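Local coordinates for protein N5-carboxyaminoimidazole ribonucleotide synthetase (Bacillus anthracis, PDB 3QFF) that catalyses the ATP- and bicarbonate-dependent carboxylation of aminoimidazole ribonucleotide to N5-carboxyaminoimidazole ribonucleotide, a step of purine biosynthesis, at residues A[112-115]-A[116-120]; A[171-174]-A[175-179]; A[217-221]-A[222-226]; A[348-351]-A[352-355]. One frame throughout, in Å; residues are numbered along the deposited sequence.

Contact 1. Residues A[112-115]-A[116-120]; sequences NRFT and EKNAI. With ADP (adenosine-5'-diphosphate), chain C.
The first turns of helix 113-122 are held by four successive backbone hydrogen bonds, E116 N to N112 O, K117 N to R113 O, N118 N to F114 O and A119 N to T115 O, which run from 2.8 to 3.1 Å. N112 stands at the N-cap. Its OD1 accepts from T115 N at 3.1 Å, with the donor lying above the amide plane, and more weakly from F114 N at 2.9 Å. Asparagine suits this place because its short side chain can fold back onto amide groups that have no earlier turn to bond with.

F114 and N118 form the side-chain pair one turn apart. With CG of F114 turned away from its own backbone N (chi1 -175°), the ring meets the amide of N118 almost perpendicularly, the planes being 81° apart. N118 ND2 comes within 3.0 Å of F114 CE2, a tight approach, while OD1 sits over one face of the ring near the rim and is hydrogen-bonded to Y130 OH.

R113 leaves the helix in an extended chain, long enough to bring NH1 to the beta-phosphate: it donates to ADP O2B at 2.7 Å, nearly straight (166°) and in the guanidinium plane. Its NH2 forms a salt bridge with E274, which would steady the group's rotation. E116 OE2 accepts from L275 N, and K117 forms a salt bridge with E188, which is also hydrogen-bonded to ADP. The whole is an N-capped helix start that delivers an arginine into the nucleotide site of an ATP-grasp enzyme.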
loop_
_atom_site.group_PDB
_atom_site.type_symbol
_atom_site.label_atom_id
_atom_site.label_comp_id
_atom_site.label_asym_id
_atom_site.label_seq_id
_atom_site.Cartn_x
_atom_site.Cartn_y
_atom_site.Cartn_z
ATOM N N ASN A 112 -18.397 23.346 12.937
ATOM C CA ASN A 112 -19.087 23.918 14.082
ATOM C C ASN A 112 -20.038 22.866 14.641
ATOM O O ASN A 112 -20.921 22.399 13.916
ATOM C CB ASN A 112 -19.858 25.183 13.644
ATOM C CG ASN A 112 -20.601 25.861 14.797
ATOM O OD1 ASN A 112 -21.459 25.262 15.437
ATOM N ND2 ASN A 112 -20.279 27.140 15.047
ATOM N N ARG A 113 -19.846 22.495 15.911
ATOM C CA ARG A 113 -20.614 21.400 16.546
ATOM C C ARG A 113 -22.117 21.622 16.490
ATOM O O ARG A 113 -22.891 20.679 16.316
ATOM C CB ARG A 113 -20.208 21.211 18.012
ATOM C CG ARG A 113 -18.782 20.729 18.223
ATOM C CD ARG A 113 -18.603 20.233 19.660
ATOM N NE ARG A 113 -17.198 19.968 19.958
ATOM C CZ ARG A 113 -16.601 18.794 19.763
ATOM N NH1 ARG A 113 -15.314 18.655 20.063
ATOM N NH2 ARG A 113 -17.289 17.764 19.273
ATOM N N PHE A 114 -22.533 22.873 16.647
ATOM C CA PHE A 114 -23.958 23.203 16.562
ATOM C C PHE A 114 -24.486 23.068 15.137
ATOM O O PHE A 114 -25.482 22.390 14.908
ATOM C CB PHE A 114 -24.244 24.603 17.132
ATOM C CG PHE A 114 -25.703 24.943 17.169
ATOM C CD1 PHE A 114 -26.515 24.450 18.187
ATOM C CD2 PHE A 114 -26.273 25.717 16.171
ATOM C CE1 PHE A 114 -27.873 24.755 18.223
ATOM C CE2 PHE A 114 -27.638 26.022 16.199
ATOM C CZ PHE A 114 -28.435 25.528 17.226
ATOM N N THR A 115 -23.817 23.705 14.177
ATOM C CA THR A 115 -24.181 23.557 12.763
ATOM C C THR A 115 -24.216 22.078 12.364
ATOM O O THR A 115 -25.125 21.635 11.645
ATOM C CB THR A 115 -23.217 24.346 11.852
ATOM O OG1 THR A 115 -23.115 25.678 12.351
ATOM C CG2 THR A 115 -23.738 24.418 10.435
ATOM N N GLU A 116 -23.238 21.328 12.868
ATOM C CA GLU A 116 -23.072 19.913 12.555
ATOM C C GLU A 116 -24.283 19.099 13.022
ATOM O O GLU A 116 -24.859 18.357 12.231
ATOM C CB GLU A 116 -21.775 19.380 13.181
ATOM C CG GLU A 116 -21.433 17.916 12.918
ATOM C CD GLU A 116 -20.079 17.539 13.500
ATOM O OE1 GLU A 116 -19.853 17.755 14.716
ATOM O OE2 GLU A 116 -19.217 17.046 12.746
ATOM N N LYS A 117 -24.668 19.254 14.289
ATOM C CA LYS A 117 -25.847 18.564 14.823
ATOM C C LYS A 117 -27.151 18.924 14.101
ATOM O O LYS A 117 -27.970 18.031 13.811
ATOM C CB LYS A 117 -25.947 18.734 16.341
ATOM C CG LYS A 117 -25.020 17.753 17.054
ATOM C CD LYS A 117 -25.141 17.807 18.556
ATOM C CE LYS A 117 -24.761 16.464 19.176
ATOM N NZ LYS A 117 -23.403 15.990 18.729
ATOM N N ASN A 118 -27.317 20.207 13.768
ATOM C CA ASN A 118 -28.476 20.657 12.997
ATOM C C ASN A 118 -28.543 19.966 11.645
ATOM O O ASN A 118 -29.622 19.558 11.210
ATOM C CB ASN A 118 -28.444 22.168 12.737
ATOM C CG ASN A 118 -28.749 22.991 13.968
ATOM O OD1 ASN A 118 -29.347 22.517 14.942
ATOM N ND2 ASN A 118 -28.348 24.250 13.927
ATOM N N ALA A 119 -27.392 19.880 10.977
ATOM C CA ALA A 119 -27.312 19.261 9.666
ATOM C C ALA A 119 -27.681 17.786 9.778
ATOM O O ALA A 119 -28.442 17.275 8.952
ATOM C CB ALA A 119 -25.925 19.433 9.051
ATOM N N ILE A 120 -27.163 17.116 10.809
ATOM C CA ILE A 120 -27.473 15.687 11.024
ATOM C C ILE A 120 -28.983 15.476 11.229
ATOM O O ILE A 120 -29.592 14.634 10.582
ATOM C CB ILE A 120 -26.659 15.087 12.206
ATOM C CG1 ILE A 120 -25.165 15.030 11.851
ATOM C CG2 ILE A 120 -27.163 13.684 12.567
ATOM C CD1 ILE A 120 -24.238 14.759 13.056
HETATM P PB ADP C . -13.641 15.513 20.445
HETATM O O1B ADP C . -12.608 16.206 21.303
HETATM O O2B ADP C . -14.102 16.359 19.278
HETATM O O3B ADP C . -13.265 14.095 20.086
HETATM P PA ADP C . -16.188 14.383 21.308
HETATM O O1A ADP C . -15.865 13.251 20.353
HETATM O O2A ADP C . -17.462 15.177 21.142
HETATM O O3A ADP C . -14.942 15.418 21.413
HETATM O "O5'" ADP C . -16.243 13.766 22.792
HETATM C "C5'" ADP C . -15.064 13.223 23.382
HETATM C "C4'" ADP C . -15.437 12.023 24.238
HETATM O "O4'" ADP C . -16.365 12.432 25.245
HETATM C "C3'" ADP C . -16.124 10.936 23.427
HETATM O "O3'" ADP C . -15.190 9.933 23.014
HETATM C "C2'" ADP C . -17.178 10.380 24.364
HETATM O "O2'" ADP C . -16.667 9.230 25.044
HETATM C "C1'" ADP C . -17.427 11.482 25.382
HETATM N N9 ADP C . -18.739 12.137 25.117
HETATM C C8 ADP C . -18.940 13.221 24.338
HETATM N N7 ADP C . -20.251 13.569 24.306
HETATM C C5 ADP C . -20.919 12.699 25.081
HETATM C C6 ADP C . -22.334 12.495 25.484
HETATM N N6 ADP C . -23.318 13.316 25.039
HETATM N N1 ADP C . -22.604 11.455 26.313
HETATM C C2 ADP C . -21.641 10.629 26.764
HETATM N N3 ADP C . -20.343 10.758 26.437
HETATM C C4 ADP C . -19.922 11.757 25.617
#

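Contact 2. Residues A[171-174]-A[175-179]; sequences ADVD and EARKL
V173 holds CG1 opposite its backbone N (chi1 173°), and R177 sets CG opposite its carbonyl carbon (chi1 -62°) before bending at chi2 (-148°); together these lay the two side chains alongside each other, pointing the same way. V173 CG1 is 3.7 Å from R177 NE and 4.0 Å from R177 CG, so the methyl touches both the aliphatic stem and the start of the guanidinium. A branched, apolar valine suits this spot, since it covers the carbon part of the arginine. The charged end of R177 is settled beyond the pair: NH2 bonds Q136 OE1 and NH1 bonds T140 OG1, so that polar groups of the neighbouring helix fix where the guanidinium lies.

Beneath the side chains the backbone is helical. R177 N donates to V173 O at 2.8 Å, the shortest of the three bonds that join 171-174 to 175-179; A176 N to D172 O, at 3.2 Å, and K178 N to D174 O, at 3.3 Å, are longer. R177 CG also rests 3.2 Å from V173 O. A176 is buried, its methyl packed against L139 of helix 136-146 and against L152 and L167 of the sheet; a small residue suits so close an approach. D172 OD1 turns back to accept from R168 N, tying the start of this stretch to the preceding chain, while D174, E175 and K178 suit the exposed side. This is the opening of an amphipathic helix lying on the four-stranded antiparallel sheet of the ATP-grasp domain, with i to i+4 pairing of V173 and R177.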
loop_
_atom_site.group_PDB
_atom_site.type_symbol
_atom_site.label_atom_id
_atom_site.label_comp_id
_atom_site.label_asym_id
_atom_site.label_seq_id
_atom_site.Cartn_x
_atom_site.Cartn_y
_atom_site.Cartn_z
ATOM N N ALA A 171 -21.804 20.940 41.428
ATOM C CA ALA A 171 -20.410 21.191 41.783
ATOM C C ALA A 171 -19.506 21.397 40.566
ATOM O O ALA A 171 -18.403 21.932 40.693
ATOM C CB ALA A 171 -19.885 20.059 42.653
ATOM N N ASP A 172 -19.968 20.974 39.390
ATOM C CA ASP A 172 -19.203 21.154 38.153
ATOM C C ASP A 172 -19.576 22.428 37.378
ATOM O O ASP A 172 -18.860 22.830 36.456
ATOM C CB ASP A 172 -19.340 19.924 37.243
ATOM C CG ASP A 172 -18.638 18.690 37.806
ATOM O OD1 ASP A 172 -19.234 17.594 37.741
ATOM O OD2 ASP A 172 -17.498 18.808 38.308
ATOM N N VAL A 173 -20.686 23.057 37.765
ATOM C CA VAL A 173 -21.229 24.237 37.069
ATOM C C VAL A 173 -20.229 25.390 36.981
ATOM O O VAL A 173 -20.178 26.097 35.975
ATOM C CB VAL A 173 -22.554 24.729 37.716
ATOM C CG1 VAL A 173 -23.027 26.048 37.102
ATOM C CG2 VAL A 173 -23.631 23.689 37.561
ATOM N N ASP A 174 -19.424 25.560 38.024
ATOM C CA ASP A 174 -18.483 26.665 38.078
ATOM C C ASP A 174 -17.384 26.553 37.025
ATOM O O ASP A 174 -17.020 27.556 36.405
ATOM C CB ASP A 174 -17.882 26.806 39.478
ATOM C CG ASP A 174 -17.884 28.240 39.962
ATOM O OD1 ASP A 174 -18.976 28.741 40.319
ATOM O OD2 ASP A 174 -16.800 28.867 39.982
ATOM N N GLU A 175 -16.867 25.342 36.817
ATOM C CA GLU A 175 -15.896 25.090 35.747
ATOM C C GLU A 175 -16.536 25.265 34.357
ATOM O O GLU A 175 -15.868 25.689 33.411
ATOM C CB GLU A 175 -15.280 23.691 35.887
ATOM C CG GLU A 175 -14.120 23.393 34.925
ATOM C CD GLU A 175 -13.558 21.980 35.082
ATOM O OE1 GLU A 175 -13.980 21.268 36.020
ATOM O OE2 GLU A 175 -12.698 21.580 34.261
ATOM N N ALA A 176 -17.825 24.935 34.257
ATOM C CA ALA A 176 -18.608 25.098 33.024
ATOM C C ALA A 176 -18.830 26.569 32.656
ATOM O O ALA A 176 -18.656 26.954 31.494
ATOM C CB ALA A 176 -19.941 24.371 33.146
ATOM N N ARG A 177 -19.207 27.384 33.646
ATOM C CA ARG A 177 -19.362 28.832 33.454
ATOM C C ARG A 177 -18.084 29.452 32.913
ATOM O O ARG A 177 -18.127 30.317 32.030
ATOM C CB ARG A 177 -19.758 29.529 34.756
ATOM C CG ARG A 177 -21.083 29.080 35.299
ATOM C CD ARG A 177 -21.810 30.185 36.023
ATOM N NE ARG A 177 -23.121 29.733 36.486
ATOM C CZ ARG A 177 -24.224 29.716 35.745
ATOM N NH1 ARG A 177 -25.363 29.285 36.267
ATOM N NH2 ARG A 177 -24.193 30.124 34.478
ATOM N N LYS A 178 -16.952 28.997 33.448
ATOM C CA LYS A 178 -15.633 29.438 33.008
ATOM C C LYS A 178 -15.463 29.165 31.514
ATOM O O LYS A 178 -14.980 30.015 30.771
ATOM C CB LYS A 178 -14.542 28.717 33.811
ATOM C CG LYS A 178 -13.120 29.208 33.558
ATOM C CD LYS A 178 -12.657 30.178 34.648
ATOM C CE LYS A 178 -11.216 30.605 34.418
ATOM N NZ LYS A 178 -10.613 31.189 35.655
ATOM N N LEU A 179 -15.878 27.975 31.085
ATOM C CA LEU A 179 -15.792 27.584 29.680
ATOM C C LEU A 179 -16.745 28.393 28.806
ATOM O O LEU A 179 -16.339 28.907 27.767
ATOM C CB LEU A 179 -16.044 26.077 29.515
ATOM C CG LEU A 179 -15.861 25.478 28.119
ATOM C CD1 LEU A 179 -14.417 25.635 27.627
ATOM C CD2 LEU A 179 -16.287 24.011 28.115
#

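Contact 3. Residues A[217-221]-A[222-226]; sequences NIHVN and NILHE. With ADP (adenosine-5'-diphosphate), chain C.
I218 carries the strongest polar links: its N donates to E226 O at 2.7 Å in an almost straight bond (176°), and its O accepts two amides, H225 N at 2.7 Å and E226 N at 3.2 Å. One carbonyl gripped by two successive residues is a classic beta bulge, and the extra residue is accommodated by H225, whose backbone leaves the usual strand conformation. Nearer the tip, V220 N donates to I223 O at 2.8 Å and I223 N returns a bond to V220 O. These close a two-residue type I' turn in which N221 and N222 both take left-handed backbone angles, a conformation asparagine tolerates better than most residues.

N222 also faces the nucleotide. Its OD1 lies 3.4 Å from ADP C4', against the ribose, while ND2 donates to D160 O and so keeps the amide in place.

The H219 ring has a neighbour over each face, both toward its rim. L224 CD1 makes a CH-pi contact over one, 4.2 Å from the centroid, and ADP O3' lies above the other. L224 CD1 also reaches N217 CB at 3.7 Å. N217 is held by S198 and S227, befitting a buried amide.

The hairpin of strands 209-220 and 223-229 belongs to the large antiparallel sheet: strand 195-203 flanks the first strand, strand 316-322 the second, and helices 365-374 and 379-382 touch E226, H225 and V220.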
loop_
_atom_site.group_PDB
_atom_site.type_symbol
_atom_site.label_atom_id
_atom_site.label_comp_id
_atom_site.label_asym_id
_atom_site.label_seq_id
_atom_site.Cartn_x
_atom_site.Cartn_y
_atom_site.Cartn_z
ATOM N N ASN A 217 -14.376 1.756 18.461
ATOM C CA ASN A 217 -13.268 2.629 18.829
ATOM C C ASN A 217 -13.093 2.822 20.321
ATOM O O ASN A 217 -14.057 3.136 21.028
ATOM C CB ASN A 217 -13.434 3.988 18.156
ATOM C CG ASN A 217 -13.477 3.870 16.666
ATOM O OD1 ASN A 217 -12.727 3.093 16.081
ATOM N ND2 ASN A 217 -14.377 4.612 16.036
ATOM N N ILE A 218 -11.855 2.655 20.778
ATOM C CA ILE A 218 -11.516 2.842 22.184
ATOM C C ILE A 218 -10.660 4.099 22.350
ATOM O O ILE A 218 -9.534 4.175 21.829
ATOM C CB ILE A 218 -10.871 1.544 22.805
ATOM C CG1 ILE A 218 -11.824 0.350 22.614
ATOM C CG2 ILE A 218 -10.517 1.766 24.298
ATOM C CD1 ILE A 218 -11.405 -0.973 23.274
ATOM N N HIS A 219 -11.220 5.094 23.043
ATOM C CA HIS A 219 -10.532 6.352 23.330
ATOM C C HIS A 219 -9.969 6.367 24.750
ATOM O O HIS A 219 -10.554 5.777 25.662
ATOM C CB HIS A 219 -11.459 7.556 23.130
ATOM C CG HIS A 219 -11.923 7.724 21.719
ATOM N ND1 HIS A 219 -13.021 7.061 21.218
ATOM C CD2 HIS A 219 -11.422 8.454 20.695
ATOM C CE1 HIS A 219 -13.182 7.382 19.945
ATOM N NE2 HIS A 219 -12.222 8.222 19.603
ATOM N N VAL A 220 -8.836 7.048 24.909
ATOM C CA VAL A 220 -8.146 7.221 26.191
ATOM C C VAL A 220 -7.572 8.632 26.208
ATOM O O VAL A 220 -6.845 9.015 25.292
ATOM C CB VAL A 220 -7.008 6.164 26.371
ATOM C CG1 VAL A 220 -5.978 6.605 27.431
ATOM C CG2 VAL A 220 -7.583 4.806 26.720
ATOM N N ASN A 221 -7.916 9.410 27.238
ATOM C CA ASN A 221 -7.554 10.839 27.321
ATOM C C ASN A 221 -8.009 11.650 26.116
ATOM O O ASN A 221 -7.293 12.547 25.665
ATOM C CB ASN A 221 -6.043 11.025 27.495
ATOM C CG ASN A 221 -5.566 10.650 28.871
ATOM O OD1 ASN A 221 -6.171 11.027 29.881
ATOM N ND2 ASN A 221 -4.468 9.908 28.927
ATOM N N ASN A 222 -9.195 11.321 25.608
ATOM C CA ASN A 222 -9.762 11.923 24.391
ATOM C C ASN A 222 -8.904 11.783 23.130
ATOM O O ASN A 222 -8.964 12.617 22.219
ATOM C CB ASN A 222 -10.180 13.379 24.631
ATOM C CG ASN A 222 -11.657 13.512 24.996
ATOM O OD1 ASN A 222 -12.280 12.570 25.506
ATOM N ND2 ASN A 222 -12.226 14.685 24.721
ATOM N N ILE A 223 -8.094 10.725 23.100
ATOM C CA ILE A 223 -7.313 10.363 21.916
ATOM C C ILE A 223 -7.644 8.918 21.589
ATOM O O ILE A 223 -7.815 8.094 22.499
ATOM C CB ILE A 223 -5.789 10.528 22.144
ATOM C CG1 ILE A 223 -5.460 11.979 22.507
ATOM C CG2 ILE A 223 -4.984 10.127 20.880
ATOM C CD1 ILE A 223 -4.057 12.168 23.011
ATOM N N LEU A 224 -7.754 8.607 20.297
ATOM C CA LEU A 224 -7.997 7.225 19.889
ATOM C C LEU A 224 -6.845 6.313 20.307
ATOM O O LEU A 224 -5.675 6.637 20.107
ATOM C CB LEU A 224 -8.263 7.121 18.377
ATOM C CG LEU A 224 -8.621 5.745 17.802
ATOM C CD1 LEU A 224 -9.915 5.183 18.420
ATOM C CD2 LEU A 224 -8.744 5.815 16.268
ATOM N N HIS A 225 -7.201 5.179 20.898
ATOM C CA HIS A 225 -6.232 4.178 21.333
ATOM C C HIS A 225 -6.268 2.996 20.359
ATOM O O HIS A 225 -5.269 2.714 19.699
ATOM C CB HIS A 225 -6.531 3.732 22.779
ATOM C CG HIS A 225 -5.780 2.511 23.222
ATOM N ND1 HIS A 225 -4.418 2.367 23.058
ATOM C CD2 HIS A 225 -6.202 1.386 23.848
ATOM C CE1 HIS A 225 -4.039 1.194 23.537
ATOM N NE2 HIS A 225 -5.102 0.582 24.027
ATOM N N GLU A 226 -7.429 2.341 20.275
ATOM C CA GLU A 226 -7.654 1.167 19.432
ATOM C C GLU A 226 -8.923 1.273 18.579
ATOM O O GLU A 226 -9.936 1.827 19.029
ATOM C CB GLU A 226 -7.753 -0.095 20.287
ATOM C CG GLU A 226 -6.409 -0.584 20.803
ATOM C CD GLU A 226 -6.519 -1.737 21.792
ATOM O OE1 GLU A 226 -7.568 -1.857 22.477
ATOM O OE2 GLU A 226 -5.545 -2.515 21.886
HETATM P PB ADP C . -13.641 15.513 20.445
HETATM O O1B ADP C . -12.608 16.206 21.303
HETATM O O2B ADP C . -14.102 16.359 19.278
HETATM O O3B ADP C . -13.265 14.095 20.086
HETATM P PA ADP C . -16.188 14.383 21.308
HETATM O O1A ADP C . -15.865 13.251 20.353
HETATM O O2A ADP C . -17.462 15.177 21.142
HETATM O O3A ADP C . -14.942 15.418 21.413
HETATM O "O5'" ADP C . -16.243 13.766 22.792
HETATM C "C5'" ADP C . -15.064 13.223 23.382
HETATM C "C4'" ADP C . -15.437 12.023 24.238
HETATM O "O4'" ADP C . -16.365 12.432 25.245
HETATM C "C3'" ADP C . -16.124 10.936 23.427
HETATM O "O3'" ADP C . -15.190 9.933 23.014
HETATM C "C2'" ADP C . -17.178 10.380 24.364
HETATM O "O2'" ADP C . -16.667 9.230 25.044
HETATM C "C1'" ADP C . -17.427 11.482 25.382
HETATM N N9 ADP C . -18.739 12.137 25.117
HETATM C C8 ADP C . -18.940 13.221 24.338
HETATM N N7 ADP C . -20.251 13.569 24.306
HETATM C C5 ADP C . -20.919 12.699 25.081
HETATM C C6 ADP C . -22.334 12.495 25.484
HETATM N N6 ADP C . -23.318 13.316 25.039
HETATM N N1 ADP C . -22.604 11.455 26.313
HETATM C C2 ADP C . -21.641 10.629 26.764
HETATM N N3 ADP C . -20.343 10.758 26.437
HETATM C C4 ADP C . -19.922 11.757 25.617
#

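Contact 4. Residues A[348-351]-A[352-355]; sequences EAKA and QRKM
K350 to R353 make a type I beta turn, closing the loop that leads into strand 354-361 of the large antiparallel sheet. Its backbone signature is the bond from R353 N to K350 O, 3.0 Å long, with the donor well above the carbonyl plane. A351 and Q352 occupy the two central positions, and a small alanine and a polar glutamine fit a corner at the protein surface.

Among charges, E348 OE1 and R353 NH1 form a salt bridge of 3.2 Å. The carboxylate and guanidinium planes stand 75° apart, so this is a single-atom contact, not a flat two-pronged pairing; OE1 is met from above its plane. The same NH1 donates weakly to E348 O, at 3.4 Å, from the edge of the guanidinium. The bend at chi3 of R353 (-82°) folds the chain back over the loop to reach both acceptors. Exposed to solvent, the bridge is probably modest in strength.

Van der Waals packing comes from aliphatic carbon. K350 lays CD over one face of the R353 guanidinium, 3.8 Å from NH2, while its ammonium avoids the like charge, NZ lying 5.3 Å from R353 NH2. On the inner side, M355 is buried, its backbone bonded to I321 of strand 316-322 and to Y344, and a flexible thioether can curl under the loop: CE ends 3.5 Å from E348 O and, in apolar contact, 3.9 Å from A349 CB.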
loop_
_atom_site.group_PDB
_atom_site.type_symbol
_atom_site.label_atom_id
_atom_site.label_comp_id
_atom_site.label_asym_id
_atom_site.label_seq_id
_atom_site.Cartn_x
_atom_site.Cartn_y
_atom_site.Cartn_z
ATOM N N GLU A 348 10.075 15.269 15.727
ATOM C CA GLU A 348 9.890 15.439 17.166
ATOM C C GLU A 348 8.810 14.500 17.693
ATOM O O GLU A 348 7.732 14.393 17.110
ATOM C CB GLU A 348 9.543 16.892 17.494
ATOM C CG GLU A 348 9.911 17.316 18.913
ATOM C CD GLU A 348 9.061 18.469 19.429
ATOM O OE1 GLU A 348 8.307 19.078 18.633
ATOM O OE2 GLU A 348 9.142 18.761 20.643
ATOM N N ALA A 349 9.100 13.835 18.808
ATOM C CA ALA A 349 8.189 12.846 19.378
ATOM C C ALA A 349 7.445 13.351 20.622
ATOM O O ALA A 349 7.572 12.783 21.710
ATOM C CB ALA A 349 8.938 11.549 19.674
ATOM N N LYS A 350 6.654 14.410 20.457
ATOM C CA LYS A 350 5.859 14.931 21.571
ATOM C C LYS A 350 4.923 13.851 22.108
ATOM O O LYS A 350 4.408 13.032 21.341
ATOM C CB LYS A 350 5.088 16.190 21.165
ATOM C CG LYS A 350 5.986 17.361 20.761
ATOM C CD LYS A 350 5.230 18.691 20.700
ATOM C CE LYS A 350 5.095 19.333 22.084
ATOM N NZ LYS A 350 4.492 20.703 22.015
ATOM N N ALA A 351 4.716 13.854 23.422
ATOM C CA ALA A 351 4.043 12.762 24.132
ATOM C C ALA A 351 2.710 12.300 23.537
ATOM O O ALA A 351 2.423 11.090 23.502
ATOM C CB ALA A 351 3.861 13.119 25.594
ATOM N N GLN A 352 1.901 13.254 23.087
ATOM C CA GLN A 352 0.566 12.942 22.577
ATOM C C GLN A 352 0.458 13.078 21.059
ATOM O O GLN A 352 -0.627 12.949 20.487
ATOM C CB GLN A 352 -0.494 13.785 23.293
ATOM C CG GLN A 352 -0.743 13.339 24.735
ATOM C CD GLN A 352 -1.979 13.982 25.352
ATOM O OE1 GLN A 352 -2.171 15.196 25.275
ATOM N NE2 GLN A 352 -2.813 13.165 25.990
ATOM N N ARG A 353 1.593 13.320 20.412
ATOM C CA ARG A 353 1.643 13.426 18.962
ATOM C C ARG A 353 1.520 12.012 18.392
ATOM O O ARG A 353 2.105 11.066 18.923
ATOM C CB ARG A 353 2.952 14.089 18.536
ATOM C CG ARG A 353 3.148 14.265 17.042
ATOM C CD ARG A 353 4.334 15.188 16.774
ATOM N NE ARG A 353 3.944 16.589 16.880
ATOM C CZ ARG A 353 4.791 17.615 16.959
ATOM N NH1 ARG A 353 6.105 17.413 16.955
ATOM N NH2 ARG A 353 4.317 18.851 17.042
ATOM N N LYS A 354 0.730 11.883 17.334
ATOM C CA LYS A 354 0.535 10.613 16.655
ATOM C C LYS A 354 1.725 10.370 15.746
ATOM O O LYS A 354 1.947 11.125 14.803
ATOM C CB LYS A 354 -0.791 10.631 15.871
ATOM C CG LYS A 354 -2.027 10.556 16.780
ATOM C CD LYS A 354 -3.316 10.873 16.025
ATOM C CE LYS A 354 -4.511 10.983 17.009
ATOM N NZ LYS A 354 -5.769 11.283 16.268
ATOM N N MET A 355 2.506 9.333 16.051
ATOM C CA MET A 355 3.766 9.046 15.331
ATOM C C MET A 355 3.586 7.930 14.303
ATOM O O MET A 355 4.349 7.841 13.350
ATOM C CB MET A 355 4.890 8.651 16.312
ATOM C CG MET A 355 5.107 9.672 17.463
ATOM S SD MET A 355 5.560 11.319 16.901
ATOM C CE MET A 355 7.200 11.010 16.224
#

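How the contacts relate
Contacts 1 and 3 converge on the bound ADP from separate places, their nearest atoms about 7 Å apart: the first meets the beta-phosphate, the second the ribose. Contact 2 belongs to the same ATP-grasp region but stays at its surface, with the side chain of D172 about 13 Å from the nucleotide. Contacts 3 and 4 touch, although they fall in different sequence families. I223 CD1 packs 3.4 Å from Q352 NE2, and I223 CG2 lies 4.0 Å from K354 CE, so the hairpin tip packs against the loop and the start of strand 354-361, both hairpin and strand belonging to the same antiparallel sheet. Contacts 1 and 4 are farther apart, their centres about 30 Å from each other.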